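Local coordinates for protein hypothetical sugar kinase (Cytophaga hutchinsonii, PDB 3R8E) that probably phosphorylates a sugar, as a kinase of the ROK family built on ribonuclease H-like domains, at residues L150-G155 with T246-S251; G178-T183 with V253-V258; V192-L197 with L221-I226; V225-A230 with S271-Y276; P279-A284 with M297-A302. All coordinates share one frame; numbering follows the deposited sequence. Where two conformers were deposited one is given.

Overall arrangement
From the N terminus, interaction 1 opens first, on strand 147-152, and closes when the chain returns as helix 235-259. Interaction 2 opens within that span, in the loop after strand 165-166, but closes farther along the same helix, so the two cross. Interaction 3 lies wholly within both spans and pairs the starts of helices 194-207 and 223-231. Where it ends, interaction 4 begins, sharing Val225 and Ile226; it closes at the start of helix 274-288 and crosses interactions 1 and 2. Interaction 5 follows in series, a short closure from that helix to strand 298-301. Interactions 1 and 5 tie helices to one sheet, interaction 2 a loop to a helix, 3 and 4 helix to helix.

Interaction 1 (L150-G155 with T246-S251); sequences LALGTG and TIIGES
Ile248 uses both of its carbon branches against the two leucines Leu150 and Leu152, and the contact between segments is entirely apolar. Ile248 CG2 lies 3.9 Å from Leu150 CD1, the two side chains sliding past each other in opposite directions. The longer branch meets Leu152 end-on: Ile248 CD1 is 4.0 Å from Leu152 CD1 and 4.1 Å from Leu152 CD2, so one methyl faces both ends of the leucine fork. This division of labour follows from the first torsion, which sets CG1 beside the backbone N and anti to the carbonyl carbon (chi1 -59°) while CG2 takes the place anti to N. All three residues are buried. Phe277 and Leu281 of helix 274-288, together with Val192, also pack on Ile248, and Leu266 of the adjoining strand touches both leucines.

Backbone hydrogen bonds hold each segment in shape but do not link them. Leu150 and Leu152 pair with strand 263-267, whereas Gly153 N bonds to Gly155 O at 3.1 Å within the turn that follows. On the helix, Glu250 N reaches Thr246 O at 2.9 Å. The polar side of this helix turn faces elsewhere, with Glu250 OE1 hydrogen-bonded to Thr183 OG1.

A strand of alternating leucines resting on a long helix is the sheet-and-helix layering of a ribonuclease H-like domain. The Gly-Thr-Gly turn at the strand's end is consistent with the second phosphate motif of sugar kinases in the actin-like ATPase superfamily.

Interaction 2 (G178-T183 with V253-V258); sequences GHMLTT and VNIVRV
Met180, a selenomethionine, crosses Asn254 and Ile255 at a slant, joining the loop before helix 189-192 to the long helix 235-259 at the subunit interface of this ribonuclease H-like domain. The chain of Met180 runs out extended as far as SE and then turns (chi3 87°). SE lies against the flank of Ile255, 3.8 Å from CG1 of that residue. The methyl CE comes nearest Asn254 CB, at 3.7 Å, while still bordering Ile255 CG1; it meets the aliphatic part of the asparagine rather than the amide. Ile255 also touches Val177, just before the loop segment.

Asn254 thus presents carbon to Met180 while its amide makes polar bonds beyond it. Its OD1 accepts a hydrogen bond from the backbone N of Leu181 of the second subunit, and the same bond recurs with the subunits exchanged. Met180 also packs on Asn254 of the second subunit, so each loop is held by helices of both chains. The amide nitrogen serves the loop of its own chain through a water: this water accepts from Asn254 ND2 at 3.2 Å and donates to Leu181 O at 2.7 Å.

Interaction 3 (V192-L197 with L221-I226); sequences VGINHL and LSPKVI
Ile194 lies across the ring of Pro223 at about a right angle. Its CB stands back from the proline, and the branches beyond it make the contact. CG1, placed beside the backbone N by a chi1 of -72°, comes to 3.9 Å from Pro223 CG. The other branch, CG2, is 4.1 Å from that same ring carbon and also borders CD of the proline. At the tip, CD1 remains close, 4.2 Å from Pro223 CG, so the whole outer half of the isoleucine bears on one corner of the ring.

One helical turn later, Leu197 reaches the same corner: its CD2 is 4.0 Å from Pro223 CG. More loosely, Leu197 CG lies 4.4 Å from Ile226 CD1. Trp241 and Ile244 of helix 235-259 border this leucine as well, which places the inner end of the contact in the core.

Both helices meet at their first turns. Ser222 caps the second helix, its OG accepting from Val225 N at 3.3 Å with a nearly straight N-H...O angle of 161°. Pro223 follows at N1, where its missing N-H costs no helical bond: a serine N-cap followed by proline, with the ring presented to the neighbouring helix.

Interaction 4 (V225-A230 with S271-Y276); sequences VIADHA and SGAFDY
Ala227 and Ala273 touch methyl to methyl, CB to CB at 3.9 Å, and with so little side chain between them their CA atoms come to 5.2 Å. The second point of contact is a CH-pi interaction: Ala230 CB sits over one face of the Tyr276 ring, 4.2 Å from its centroid and 15° off the ring normal. Tyr276 also brings CE2 to 3.8 Å from Ala227 O, an oblique approach to the ring.

Ala227 and Ala230, three residues apart, form one side of helix 223-231; in this ROK-family protein that helix packs on the N-terminal end of helix 274-288, with Ala273 at the N-cap position and Tyr276 in the first turn. Farther along, the CA atoms of Ala230 and Tyr276 stand 7.3 Å apart with the ring between.

Helix 235-259 borders the contact: Trp241 packs on Ala230 and Ala273, and Leu238 on Tyr276. Away from the contact, His229 ND1 donates to Val225 O at 2.8 Å. This bond, with the oxygen near the ring plane, probably limits rotation of the imidazole. The same oxygen accepts from His229 N on the opposite face of the carbonyl plane. Leu215 and Ile218 pack against the histidine.

Interaction 5 (P279-A284 with M297-A302); sequences PNLKKA and MYIGKA
Ile299 drives its CD1 methyl toward helix 274-288, where it overlaps CD2 of Leu281. These two methyls, Leu281 CD2 and Ile299 CD1, lie 3.8 Å apart and carry the contact, the side chains passing each other at a slant. Lys282 adds a less certain touch from the solvent side. In the conformer given, its CE stands 4.0 Å from Ile299 CD1, offering carbon rather than charge, but a second conformer of the lysine makes this approach doubtful.

The first torsion of Leu281 accounts for its reach. With CG anti to the backbone N (chi1 -174°), the chain is sent off the helix, and CD2 alone of the two methyls meets the isoleucine, while CD1 turns toward Ile248.

Alternation along the strand separates the two faces. Tyr298 points away from the helix, and its OH is hydrogen-bonded to Asn141. The backbone N of Gly300 lies over one face of the Tyr298 ring, 3.8 Å above its plane and toward the rim. Lys301 NZ curls round to Ala302 O of the following residue at 3.2 Å and, in the conformer of Ser271 given, also bonds to its OG.

Strand 298-301 is the last in its sheet within this chain and runs parallel to strand 263-267, with helix 274-288 as the connection of a beta-alpha-beta crossover. Leu266 of the inner strand touches both Leu281 and Ile299, while Leu252 of helix 235-259 packs on Leu281.

Interaction 1 (L150-G155 with T246-S251)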
# COMPACT_ATOMS: atom_id res chain seq x y z
N LEU A 150 10.29 -8.90 -2.71
CA LEU A 150 11.10 -7.71 -2.96
C LEU A 150 12.35 -8.15 -3.70
O LEU A 150 13.16 -8.89 -3.13
CB LEU A 150 11.51 -6.97 -1.68
CG LEU A 150 10.51 -6.13 -0.93
CD1 LEU A 150 11.23 -5.42 0.21
CD2 LEU A 150 9.90 -5.07 -1.83
N ALA A 151 12.50 -7.72 -4.96
CA ALA A 151 13.68 -8.02 -5.76
C ALA A 151 14.63 -6.83 -5.65
O ALA A 151 14.38 -5.78 -6.24
CB ALA A 151 13.29 -8.31 -7.20
N LEU A 152 15.68 -6.99 -4.83
CA LEU A 152 16.64 -5.94 -4.51
C LEU A 152 17.86 -6.02 -5.44
O LEU A 152 18.84 -6.70 -5.14
CB LEU A 152 17.04 -6.02 -3.03
CG LEU A 152 15.88 -5.96 -2.01
CD1 LEU A 152 16.23 -6.69 -0.74
CD2 LEU A 152 15.46 -4.53 -1.71
N GLY A 153 17.77 -5.29 -6.55
CA GLY A 153 18.82 -5.21 -7.55
C GLY A 153 19.21 -3.78 -7.82
O GLY A 153 19.23 -2.96 -6.90
N THR A 154 19.55 -3.46 -9.10
CA THR A 154 19.89 -2.10 -9.52
C THR A 154 18.67 -1.21 -9.23
O THR A 154 18.81 -0.10 -8.71
CB THR A 154 20.35 -2.08 -10.99
OG1 THR A 154 19.31 -2.60 -11.82
CG2 THR A 154 21.63 -2.87 -11.21
N GLY A 155 17.50 -1.76 -9.50
CA GLY A 155 16.20 -1.18 -9.17
C GLY A 155 15.53 -2.08 -8.15
O GLY A 155 15.92 -3.24 -7.98
N THR A 246 17.84 -1.38 7.91
CA THR A 246 16.94 -0.41 8.55
C THR A 246 16.07 0.29 7.50
O THR A 246 14.85 0.39 7.69
CB THR A 246 17.74 0.61 9.38
OG1 THR A 246 18.50 -0.08 10.37
CG2 THR A 246 16.84 1.65 10.07
N ILE A 247 16.69 0.75 6.38
CA ILE A 247 15.97 1.44 5.30
C ILE A 247 14.91 0.51 4.68
O ILE A 247 13.76 0.93 4.54
CB ILE A 247 16.94 2.01 4.21
CG1 ILE A 247 17.91 3.05 4.82
CG2 ILE A 247 16.15 2.62 3.03
CD1 ILE A 247 19.19 3.31 4.00
N ILE A 248 15.27 -0.76 4.35
CA ILE A 248 14.32 -1.71 3.75
C ILE A 248 13.16 -1.97 4.73
O ILE A 248 11.99 -1.95 4.33
CB ILE A 248 14.99 -3.03 3.28
CG1 ILE A 248 16.10 -2.75 2.22
CG2 ILE A 248 13.95 -4.02 2.70
CD1 ILE A 248 17.06 -3.95 1.99
N GLY A 249 13.51 -2.18 6.01
CA GLY A 249 12.53 -2.42 7.07
C GLY A 249 11.54 -1.28 7.23
O GLY A 249 10.34 -1.52 7.36
N GLU A 250 12.04 -0.02 7.17
CA GLU A 250 11.19 1.17 7.29
C GLU A 250 10.18 1.26 6.13
O GLU A 250 9.03 1.62 6.38
CB GLU A 250 12.03 2.44 7.36
CG GLU A 250 12.62 2.66 8.74
CD GLU A 250 13.47 3.91 8.87
OE1 GLU A 250 13.71 4.60 7.85
OE2 GLU A 250 13.91 4.20 10.01
N SER A 251 10.59 0.88 4.90
CA SER A 251 9.65 0.87 3.77
C SER A 251 8.66 -0.30 3.88
O SER A 251 7.48 -0.14 3.56
CB SER A 251 10.38 0.84 2.43
OG SER A 251 10.78 2.15 2.08

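Interaction 2 (G178-T183 with V253-V258)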
# COMPACT_ATOMS: atom_id res chain seq x y z
N GLY A 178 9.63 0.52 -5.26
CA GLY A 178 10.96 1.09 -5.45
C GLY A 178 10.94 2.60 -5.44
O GLY A 178 11.92 3.24 -5.03
N HIS A 179 9.80 3.19 -5.83
CA HIS A 179 9.66 4.64 -5.93
C HIS A 179 8.99 5.28 -4.71
O HIS A 179 8.74 6.49 -4.73
CB HIS A 179 8.91 5.00 -7.22
CG HIS A 179 9.55 4.40 -8.43
ND1 HIS A 179 10.71 4.94 -8.98
CD2 HIS A 179 9.22 3.29 -9.13
CE1 HIS A 179 11.03 4.15 -9.99
NE2 HIS A 179 10.16 3.15 -10.12
N MSE A 180 8.76 4.51 -3.63
CA MSE A 180 8.22 5.05 -2.38
C MSE A 180 9.23 5.98 -1.73
O MSE A 180 10.44 5.78 -1.88
CB MSE A 180 7.85 3.93 -1.41
CG MSE A 180 6.64 3.14 -1.83
SE MSE A 180 6.43 1.64 -0.62
CE MSE A 180 5.41 2.50 0.72
N LEU A 181 8.74 7.00 -1.01
CA LEU A 181 9.61 7.93 -0.30
C LEU A 181 10.04 7.32 1.03
O LEU A 181 9.22 6.71 1.72
CB LEU A 181 8.92 9.29 -0.06
CG LEU A 181 8.37 10.02 -1.29
CD1 LEU A 181 7.56 11.24 -0.87
CD2 LEU A 181 9.50 10.43 -2.25
N THR A 182 11.32 7.51 1.39
CA THR A 182 11.89 7.00 2.65
C THR A 182 11.89 8.10 3.72
O THR A 182 11.50 9.24 3.43
CB THR A 182 13.32 6.46 2.42
OG1 THR A 182 14.18 7.55 2.09
CG2 THR A 182 13.38 5.40 1.34
N THR A 183 12.38 7.79 4.94
CA THR A 183 12.51 8.75 6.05
C THR A 183 13.65 9.75 5.77
O THR A 183 13.87 10.66 6.57
CB THR A 183 12.74 8.04 7.39
OG1 THR A 183 13.87 7.19 7.28
CG2 THR A 183 11.52 7.26 7.86
N VAL A 253 7.52 -1.46 6.68
CA VAL A 253 6.53 -1.01 7.69
C VAL A 253 5.35 -0.35 6.96
O VAL A 253 4.19 -0.67 7.23
CB VAL A 253 7.17 -0.06 8.74
CG1 VAL A 253 6.11 0.75 9.49
CG2 VAL A 253 8.06 -0.84 9.71
N ASN A 254 5.66 0.54 6.00
CA ASN A 254 4.63 1.24 5.23
C ASN A 254 3.83 0.30 4.33
O ASN A 254 2.61 0.46 4.25
CB ASN A 254 5.25 2.37 4.40
CG ASN A 254 5.66 3.55 5.23
OD1 ASN A 254 5.29 3.67 6.40
ND2 ASN A 254 6.44 4.45 4.65
N ILE A 255 4.49 -0.66 3.66
CA ILE A 255 3.82 -1.64 2.78
C ILE A 255 2.87 -2.49 3.62
O ILE A 255 1.72 -2.69 3.25
CB ILE A 255 4.84 -2.51 2.00
CG1 ILE A 255 5.68 -1.64 1.04
CG2 ILE A 255 4.15 -3.64 1.23
CD1 ILE A 255 7.03 -2.24 0.65
N VAL A 256 3.36 -2.98 4.77
CA VAL A 256 2.56 -3.82 5.67
C VAL A 256 1.34 -3.03 6.20
O VAL A 256 0.25 -3.58 6.24
CB VAL A 256 3.46 -4.38 6.80
CG1 VAL A 256 2.64 -4.94 7.94
CG2 VAL A 256 4.40 -5.44 6.25
N ARG A 257 1.52 -1.75 6.59
CA ARG A 257 0.39 -0.96 7.10
C ARG A 257 -0.69 -0.78 6.04
O ARG A 257 -1.88 -0.84 6.35
CB ARG A 257 0.86 0.42 7.61
CG ARG A 257 1.51 0.40 8.99
CD ARG A 257 0.59 -0.20 10.06
NE ARG A 257 0.97 0.20 11.42
CZ ARG A 257 0.17 0.09 12.48
NH1 ARG A 257 -1.06 -0.39 12.34
NH2 ARG A 257 0.58 0.49 13.68
N VAL A 258 -0.28 -0.62 4.78
CA VAL A 258 -1.24 -0.43 3.71
C VAL A 258 -1.93 -1.75 3.28
O VAL A 258 -3.16 -1.78 3.14
CB VAL A 258 -0.55 0.24 2.48
CG1 VAL A 258 -1.46 0.23 1.26
CG2 VAL A 258 -0.10 1.66 2.80
O HOH W 1 8.74 4.15 2.47

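Interaction 3 (V192-L197 with L221-I226)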
# COMPACT_ATOMS: atom_id res chain seq x y z
N VAL A 192 18.69 1.99 -1.67
CA VAL A 192 19.16 0.60 -1.54
C VAL A 192 19.50 -0.09 -2.88
O VAL A 192 20.01 -1.21 -2.84
CB VAL A 192 18.21 -0.29 -0.69
CG1 VAL A 192 18.01 0.28 0.71
CG2 VAL A 192 16.87 -0.50 -1.38
N GLY A 193 19.24 0.57 -4.02
CA GLY A 193 19.61 0.03 -5.34
C GLY A 193 21.11 -0.20 -5.40
O GLY A 193 21.86 0.55 -4.77
N ILE A 194 21.56 -1.26 -6.10
CA ILE A 194 22.96 -1.72 -6.19
C ILE A 194 23.96 -0.55 -6.38
O ILE A 194 24.91 -0.46 -5.59
CB ILE A 194 23.15 -2.84 -7.27
CG1 ILE A 194 22.53 -4.17 -6.77
CG2 ILE A 194 24.63 -3.04 -7.64
CD1 ILE A 194 22.51 -5.35 -7.82
N ASN A 195 23.76 0.33 -7.38
CA ASN A 195 24.68 1.45 -7.64
C ASN A 195 24.74 2.44 -6.48
O ASN A 195 25.80 3.00 -6.20
CB ASN A 195 24.32 2.18 -8.94
CG ASN A 195 24.26 1.32 -10.18
OD1 ASN A 195 23.37 1.47 -11.02
ND2 ASN A 195 25.19 0.38 -10.32
N HIS A 196 23.60 2.62 -5.78
CA HIS A 196 23.51 3.54 -4.64
C HIS A 196 24.15 2.91 -3.40
O HIS A 196 24.76 3.63 -2.61
CB HIS A 196 22.06 3.95 -4.41
CG HIS A 196 21.48 4.64 -5.61
ND1 HIS A 196 20.68 3.96 -6.52
CD2 HIS A 196 21.65 5.91 -6.05
CE1 HIS A 196 20.38 4.84 -7.46
NE2 HIS A 196 20.94 6.02 -7.22
N LEU A 197 24.06 1.56 -3.25
CA LEU A 197 24.70 0.81 -2.17
C LEU A 197 26.23 0.93 -2.31
O LEU A 197 26.92 1.18 -1.32
CB LEU A 197 24.25 -0.67 -2.19
CG LEU A 197 25.23 -1.72 -1.61
CD1 LEU A 197 25.06 -1.86 -0.11
CD2 LEU A 197 25.06 -3.05 -2.29
N LEU A 221 33.84 -2.54 -6.27
CA LEU A 221 32.85 -2.97 -5.28
C LEU A 221 31.63 -3.59 -5.95
O LEU A 221 31.29 -3.23 -7.08
CB LEU A 221 32.41 -1.80 -4.36
CG LEU A 221 33.42 -1.30 -3.32
CD1 LEU A 221 32.87 -0.11 -2.58
CD2 LEU A 221 33.77 -2.38 -2.30
N SER A 222 30.99 -4.53 -5.25
CA SER A 222 29.79 -5.25 -5.67
C SER A 222 29.06 -5.77 -4.43
O SER A 222 29.71 -5.93 -3.40
CB SER A 222 30.16 -6.39 -6.62
OG SER A 222 30.79 -7.46 -5.95
N PRO A 223 27.73 -6.07 -4.48
CA PRO A 223 27.07 -6.60 -3.27
C PRO A 223 27.76 -7.86 -2.73
O PRO A 223 27.97 -7.95 -1.52
CB PRO A 223 25.65 -6.91 -3.76
CG PRO A 223 25.45 -6.02 -4.93
CD PRO A 223 26.78 -5.95 -5.60
N LYS A 224 28.18 -8.79 -3.62
CA LYS A 224 28.87 -10.03 -3.28
C LYS A 224 30.18 -9.77 -2.50
O LYS A 224 30.40 -10.41 -1.47
CB LYS A 224 29.17 -10.86 -4.55
CG LYS A 224 29.59 -12.30 -4.26
CD LYS A 224 29.93 -13.05 -5.55
CE LYS A 224 30.33 -14.48 -5.29
NZ LYS A 224 31.70 -14.59 -4.72
N VAL A 225 31.01 -8.80 -2.96
CA VAL A 225 32.28 -8.44 -2.31
C VAL A 225 32.01 -7.82 -0.92
O VAL A 225 32.66 -8.22 0.04
CB VAL A 225 33.15 -7.53 -3.22
CG1 VAL A 225 34.31 -6.90 -2.45
CG2 VAL A 225 33.68 -8.30 -4.43
N ILE A 226 31.03 -6.89 -0.81
CA ILE A 226 30.69 -6.24 0.46
C ILE A 226 30.11 -7.29 1.45
O ILE A 226 30.38 -7.21 2.65
CB ILE A 226 29.74 -5.01 0.26
CG1 ILE A 226 30.39 -3.99 -0.72
CG2 ILE A 226 29.41 -4.32 1.60
CD1 ILE A 226 29.43 -3.06 -1.48

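Interaction 4 (V225-A230 with S271-Y276)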
# COMPACT_ATOMS: atom_id res chain seq x y z
N VAL A 225 31.01 -8.80 -2.96
CA VAL A 225 32.28 -8.44 -2.31
C VAL A 225 32.01 -7.82 -0.92
O VAL A 225 32.66 -8.22 0.04
CB VAL A 225 33.15 -7.53 -3.22
CG1 VAL A 225 34.31 -6.90 -2.45
CG2 VAL A 225 33.68 -8.30 -4.43
N ILE A 226 31.03 -6.89 -0.81
CA ILE A 226 30.69 -6.24 0.46
C ILE A 226 30.11 -7.29 1.45
O ILE A 226 30.38 -7.21 2.65
CB ILE A 226 29.74 -5.01 0.26
CG1 ILE A 226 30.39 -3.99 -0.72
CG2 ILE A 226 29.41 -4.32 1.60
CD1 ILE A 226 29.43 -3.06 -1.48
N ALA A 227 29.40 -8.32 0.93
CA ALA A 227 28.86 -9.41 1.73
C ALA A 227 29.98 -10.35 2.21
O ALA A 227 29.99 -10.75 3.37
CB ALA A 227 27.83 -10.20 0.94
N ASP A 228 30.95 -10.67 1.31
CA ASP A 228 32.09 -11.55 1.62
C ASP A 228 32.97 -10.95 2.73
O ASP A 228 33.41 -11.69 3.61
CB ASP A 228 32.93 -11.84 0.36
CG ASP A 228 32.29 -12.82 -0.62
OD1 ASP A 228 31.35 -13.55 -0.21
OD2 ASP A 228 32.74 -12.87 -1.78
N HIS A 229 33.17 -9.62 2.72
CA HIS A 229 33.95 -8.92 3.73
C HIS A 229 33.18 -8.82 5.06
O HIS A 229 33.81 -8.83 6.12
CB HIS A 229 34.38 -7.54 3.24
CG HIS A 229 35.49 -7.59 2.23
ND1 HIS A 229 35.27 -8.05 0.94
CD2 HIS A 229 36.79 -7.25 2.35
CE1 HIS A 229 36.44 -7.97 0.33
NE2 HIS A 229 37.38 -7.48 1.14
N ALA A 230 31.83 -8.75 5.00
CA ALA A 230 30.98 -8.72 6.19
C ALA A 230 31.03 -10.07 6.91
O ALA A 230 31.04 -10.12 8.14
CB ALA A 230 29.55 -8.36 5.81
N SER A 271 20.18 -9.71 -1.97
CA SER A 271 19.66 -10.78 -1.10
C SER A 271 20.73 -11.82 -0.71
O SER A 271 20.51 -12.60 0.22
CB SER A 271 18.48 -11.49 -1.76
OG SER A 271 18.87 -12.29 -2.87
N GLY A 272 21.88 -11.80 -1.39
CA GLY A 272 22.99 -12.70 -1.08
C GLY A 272 23.60 -12.34 0.27
O GLY A 272 24.26 -13.17 0.91
N ALA A 273 23.33 -11.09 0.73
CA ALA A 273 23.77 -10.52 2.00
C ALA A 273 22.64 -10.57 3.05
O ALA A 273 22.67 -9.81 4.02
CB ALA A 273 24.21 -9.09 1.79
N PHE A 274 21.66 -11.47 2.84
CA PHE A 274 20.48 -11.70 3.68
C PHE A 274 20.81 -11.67 5.18
O PHE A 274 20.24 -10.87 5.91
CB PHE A 274 19.84 -13.06 3.31
CG PHE A 274 18.49 -13.36 3.93
CD1 PHE A 274 18.40 -13.95 5.18
CD2 PHE A 274 17.32 -13.10 3.23
CE1 PHE A 274 17.15 -14.24 5.74
CE2 PHE A 274 16.07 -13.40 3.79
CZ PHE A 274 16.00 -13.96 5.04
N ASP A 275 21.78 -12.50 5.62
CA ASP A 275 22.15 -12.61 7.03
C ASP A 275 22.68 -11.31 7.66
O ASP A 275 22.60 -11.17 8.88
CB ASP A 275 23.21 -13.72 7.20
CG ASP A 275 22.75 -15.11 6.82
OD1 ASP A 275 21.51 -15.34 6.77
OD2 ASP A 275 23.61 -15.98 6.59
N TYR A 276 23.19 -10.38 6.84
CA TYR A 276 23.79 -9.15 7.35
C TYR A 276 22.83 -7.95 7.37
O TYR A 276 23.03 -7.05 8.19
CB TYR A 276 25.08 -8.82 6.56
CG TYR A 276 25.93 -10.06 6.35
CD1 TYR A 276 26.55 -10.69 7.43
CD2 TYR A 276 25.99 -10.68 5.11
CE1 TYR A 276 27.26 -11.88 7.26
CE2 TYR A 276 26.69 -11.87 4.93
CZ TYR A 276 27.32 -12.47 6.01
OH TYR A 276 28.01 -13.65 5.83

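Interaction 5 (P279-A284 with M297-A302)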
# COMPACT_ATOMS: atom_id res chain seq x y z
N PRO A 279 18.69 -8.76 10.12
CA PRO A 279 18.48 -8.42 11.54
C PRO A 279 17.96 -7.00 11.76
O PRO A 279 16.98 -6.84 12.48
CB PRO A 279 19.86 -8.62 12.16
CG PRO A 279 20.50 -9.64 11.31
CD PRO A 279 20.05 -9.30 9.91
N ASN A 280 18.55 -5.98 11.10
CA ASN A 280 18.09 -4.59 11.26
C ASN A 280 16.76 -4.34 10.56
O ASN A 280 16.00 -3.47 10.99
CB ASN A 280 19.13 -3.60 10.79
CG ASN A 280 19.91 -3.00 11.94
OD1 ASN A 280 19.94 -3.53 13.05
ND2 ASN A 280 20.54 -1.86 11.70
N LEU A 281 16.48 -5.10 9.48
CA LEU A 281 15.21 -5.05 8.76
C LEU A 281 14.11 -5.49 9.73
O LEU A 281 13.11 -4.77 9.89
CB LEU A 281 15.27 -5.97 7.52
CG LEU A 281 14.10 -5.97 6.53
CD1 LEU A 281 14.53 -6.58 5.22
CD2 LEU A 281 12.91 -6.80 7.06
N LYS A 282 14.32 -6.66 10.40
CA LYS A 282 13.38 -7.23 11.37
C LYS A 282 13.22 -6.27 12.55
O LYS A 282 12.09 -6.07 13.01
CB LYS A 282 13.88 -8.61 11.83
CG LYS A 282 12.80 -9.51 12.43
CD LYS A 282 13.33 -10.91 12.76
CE LYS A 282 13.38 -11.83 11.56
NZ LYS A 282 13.90 -13.18 11.91
N LYS A 283 14.34 -5.67 13.04
CA LYS A 283 14.35 -4.73 14.16
C LYS A 283 13.45 -3.52 13.85
O LYS A 283 12.63 -3.16 14.69
CB LYS A 283 15.79 -4.29 14.48
CG LYS A 283 15.92 -3.50 15.79
CD LYS A 283 17.37 -3.11 16.08
CE LYS A 283 17.75 -1.76 15.51
NZ LYS A 283 19.18 -1.43 15.79
N ALA A 284 13.58 -2.93 12.64
CA ALA A 284 12.77 -1.78 12.21
C ALA A 284 11.28 -2.14 12.21
O ALA A 284 10.47 -1.34 12.66
CB ALA A 284 13.20 -1.31 10.83
N MSE A 297 4.89 -13.24 11.57
CA MSE A 297 5.58 -12.73 10.39
C MSE A 297 6.69 -13.70 9.96
O MSE A 297 7.24 -14.45 10.78
CB MSE A 297 6.14 -11.31 10.64
CG MSE A 297 7.43 -11.27 11.45
SE MSE A 297 8.22 -9.50 11.55
CE MSE A 297 8.33 -9.13 9.67
N TYR A 298 6.98 -13.71 8.65
CA TYR A 298 7.99 -14.58 8.04
C TYR A 298 8.80 -13.77 7.04
O TYR A 298 8.23 -13.08 6.21
CB TYR A 298 7.33 -15.80 7.38
CG TYR A 298 8.24 -16.58 6.45
CD1 TYR A 298 9.27 -17.37 6.95
CD2 TYR A 298 8.06 -16.54 5.07
CE1 TYR A 298 10.11 -18.09 6.10
CE2 TYR A 298 8.87 -17.28 4.21
CZ TYR A 298 9.91 -18.04 4.73
OH TYR A 298 10.72 -18.76 3.88
N ILE A 299 10.13 -13.85 7.17
CA ILE A 299 11.06 -13.21 6.24
C ILE A 299 11.93 -14.32 5.69
O ILE A 299 12.69 -14.95 6.44
CB ILE A 299 11.87 -12.04 6.86
CG1 ILE A 299 10.94 -10.96 7.43
CG2 ILE A 299 12.84 -11.44 5.80
CD1 ILE A 299 11.57 -10.07 8.42
N GLY A 300 11.74 -14.62 4.42
CA GLY A 300 12.46 -15.69 3.74
C GLY A 300 13.26 -15.23 2.55
O GLY A 300 13.10 -14.10 2.08
N LYS A 301 14.15 -16.09 2.07
CA LYS A 301 14.98 -15.82 0.91
C LYS A 301 14.26 -16.34 -0.34
O LYS A 301 13.74 -17.46 -0.33
CB LYS A 301 16.37 -16.49 1.10
CG LYS A 301 17.29 -16.47 -0.12
CD LYS A 301 18.22 -15.26 -0.15
CE LYS A 301 19.17 -15.32 -1.33
NZ LYS A 301 18.49 -15.04 -2.62
N ALA A 302 14.19 -15.52 -1.41
CA ALA A 302 13.62 -15.94 -2.69
C ALA A 302 14.67 -16.80 -3.37
O ALA A 302 15.78 -16.32 -3.63
CB ALA A 302 13.28 -14.72 -3.54